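Local coordinates for protein DNA polymerase III subunit beta (Deinococcus radiodurans, PDB 4TRT) that forms a ring-shaped head-to-tail homodimer around DNA and probably tethers DNA polymerases and other proteins to it, conferring processivity, at residues L34-S39 with E66-P71. Residues are numbered along the deposited sequence; the frame is centred on the assembly and turned at random.
Sequences LKVETS and ENFVVP
Phe68 lays one face of its ring over Val36, whose CB stands 3.8 Å from the ring centroid and 22° off the normal, a CH-pi contact displaced toward the rim. CZ of Phe68 comes within 3.5 Å of Val36 CB, while CE1 and CE2 meet the CG1 and CG2 methyls respectively. A chi1 of 60° sets Phe68 CG between its own backbone N and carbonyl carbon, and from there the ring leans across to the neighbouring strand. Losing the ring to an alanine here is likely to leave both Val36 methyls without their aromatic cover and to open a gap on this face of the sheet. Beneath the ring and methyls, Val36 and Phe68 form an antiparallel hydrogen-bonded pair, with Val36 N reaching Phe68 O at 2.9 Å; Leu34 and Val70 form the next such pair. These bonds join 68-71, an outermost strand of its sheet within the chain, to 33-38 in the N-terminal domain of the DNA polymerase III beta subunit. On the same face, Leu34 and Val70 both touch Phe75 of helix 72-81, which packs against the sheet. Beyond the last bridge, side chains take over the pairing: Thr38 OG1 donates to Glu66 O at 2.7 Å, approaching 44° out of the carbonyl plane, and Asn67 OD1 accepts a weak bond from Thr38 N at 3.3 Å. The Asn67 side chain also crosses that of Glu37 at an angle, Asn67 CG lying 3.7 Å from Glu37 CG.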
loop_
_atom_site.group_PDB
_atom_site.type_symbol
_atom_site.label_atom_id
_atom_site.label_comp_id
_atom_site.label_asym_id
_atom_site.label_seq_id
_atom_site.Cartn_x
_atom_site.Cartn_y
_atom_site.Cartn_z
ATOM N N LEU A 34 16.647 -8.541 19.068
ATOM C CA LEU A 34 17.308 -9.478 18.179
ATOM C C LEU A 34 18.535 -9.963 18.926
ATOM O O LEU A 34 19.284 -9.145 19.483
ATOM C CB LEU A 34 17.737 -8.746 16.904
ATOM C CG LEU A 34 18.598 -9.493 15.885
ATOM C CD1 LEU A 34 17.760 -10.570 15.202
ATOM C CD2 LEU A 34 19.103 -8.508 14.848
ATOM N N LYS A 35 18.761 -11.273 18.944
ATOM C CA LYS A 35 20.000 -11.797 19.473
ATOM C C LYS A 35 20.981 -11.999 18.329
ATOM O O LYS A 35 20.610 -12.489 17.250
ATOM C CB LYS A 35 19.785 -13.104 20.230
ATOM C CG LYS A 35 21.066 -13.644 20.845
ATOM C CD LYS A 35 20.822 -14.636 21.973
ATOM C CE LYS A 35 20.758 -16.070 21.498
ATOM N NZ LYS A 35 20.417 -17.004 22.618
ATOM N N VAL A 36 22.223 -11.569 18.540
ATOM C CA VAL A 36 23.266 -11.722 17.517
ATOM C C VAL A 36 24.418 -12.503 18.120
ATOM O O VAL A 36 25.006 -12.084 19.110
ATOM C CB VAL A 36 23.786 -10.369 16.987
ATOM C CG1 VAL A 36 24.840 -10.610 15.913
ATOM C CG2 VAL A 36 22.645 -9.535 16.433
ATOM N N GLU A 37 24.695 -13.667 17.549
ATOM C CA GLU A 37 25.773 -14.508 18.005
ATOM C C GLU A 37 26.800 -14.508 16.919
ATOM O O GLU A 37 26.459 -14.656 15.744
ATOM C CB GLU A 37 25.306 -15.944 18.233
ATOM C CG GLU A 37 24.538 -16.136 19.519
ATOM C CD GLU A 37 23.883 -17.499 19.596
ATOM O OE1 GLU A 37 23.154 -17.854 18.646
ATOM O OE2 GLU A 37 24.108 -18.214 20.598
ATOM N N THR A 38 28.057 -14.327 17.308
ATOM C CA THR A 38 29.137 -14.228 16.353
ATOM C C THR A 38 30.100 -15.386 16.541
ATOM O O THR A 38 30.296 -15.888 17.646
ATOM C CB THR A 38 29.871 -12.869 16.457
ATOM O OG1 THR A 38 30.326 -12.639 17.800
ATOM C CG2 THR A 38 28.938 -11.717 16.014
ATOM N N SER A 39 30.680 -15.811 15.431
ATOM C CA SER A 39 31.749 -16.800 15.423
ATOM C C SER A 39 32.621 -16.454 14.214
ATOM O O SER A 39 32.355 -15.456 13.535
ATOM C CB SER A 39 31.173 -18.219 15.344
ATOM O OG SER A 39 29.997 -18.274 14.550
ATOM N N GLU A 66 31.666 -12.082 20.133
ATOM C CA GLU A 66 30.962 -11.789 21.365
ATOM C C GLU A 66 29.485 -11.698 20.989
ATOM O O GLU A 66 29.159 -11.343 19.863
ATOM C CB GLU A 66 31.467 -10.461 21.919
ATOM C CG GLU A 66 31.016 -10.118 23.319
ATOM C CD GLU A 66 31.634 -8.813 23.820
ATOM O OE1 GLU A 66 32.610 -8.324 23.203
ATOM O OE2 GLU A 66 31.147 -8.270 24.833
ATOM N N ASN A 67 28.602 -12.065 21.910
ATOM C CA ASN A 67 27.164 -12.047 21.643
ATOM C C ASN A 67 26.525 -10.805 22.249
ATOM O O ASN A 67 27.025 -10.265 23.229
ATOM C CB ASN A 67 26.491 -13.287 22.210
ATOM C CG ASN A 67 27.088 -14.578 21.687
ATOM O OD1 ASN A 67 27.595 -14.644 20.571
ATOM N ND2 ASN A 67 27.024 -15.613 22.498
ATOM N N PHE A 68 25.425 -10.357 21.662
ATOM C CA PHE A 68 24.723 -9.176 22.159
ATOM C C PHE A 68 23.278 -9.180 21.697
ATOM O O PHE A 68 22.920 -9.939 20.795
ATOM C CB PHE A 68 25.426 -7.880 21.688
ATOM C CG PHE A 68 25.498 -7.724 20.200
ATOM C CD1 PHE A 68 26.569 -8.248 19.483
ATOM C CD2 PHE A 68 24.516 -7.040 19.509
ATOM C CE1 PHE A 68 26.647 -8.089 18.107
ATOM C CE2 PHE A 68 24.579 -6.886 18.129
ATOM C CZ PHE A 68 25.652 -7.418 17.424
ATOM N N VAL A 69 22.466 -8.319 22.315
ATOM C CA VAL A 69 21.109 -8.050 21.865
ATOM C C VAL A 69 20.928 -6.562 21.537
ATOM O O VAL A 69 21.523 -5.690 22.165
ATOM C CB VAL A 69 20.040 -8.501 22.884
ATOM C CG1 VAL A 69 20.104 -10.017 23.109
ATOM C CG2 VAL A 69 20.164 -7.740 24.202
ATOM N N VAL A 70 20.107 -6.294 20.533
ATOM C CA VAL A 70 19.743 -4.944 20.132
ATOM C C VAL A 70 18.263 -4.965 19.718
ATOM O O VAL A 70 17.745 -6.020 19.347
ATOM C CB VAL A 70 20.591 -4.432 18.939
ATOM C CG1 VAL A 70 21.963 -3.944 19.381
ATOM C CG2 VAL A 70 20.696 -5.508 17.858
ATOM N N PRO A 71 17.572 -3.813 19.794
ATOM C CA PRO A 71 16.181 -3.764 19.316
ATOM C C PRO A 71 16.122 -4.145 17.825
ATOM O O PRO A 71 16.810 -3.526 17.000
ATOM C CB PRO A 71 15.765 -2.304 19.536
ATOM C CG PRO A 71 16.786 -1.717 20.450
ATOM C CD PRO A 71 18.055 -2.489 20.225
#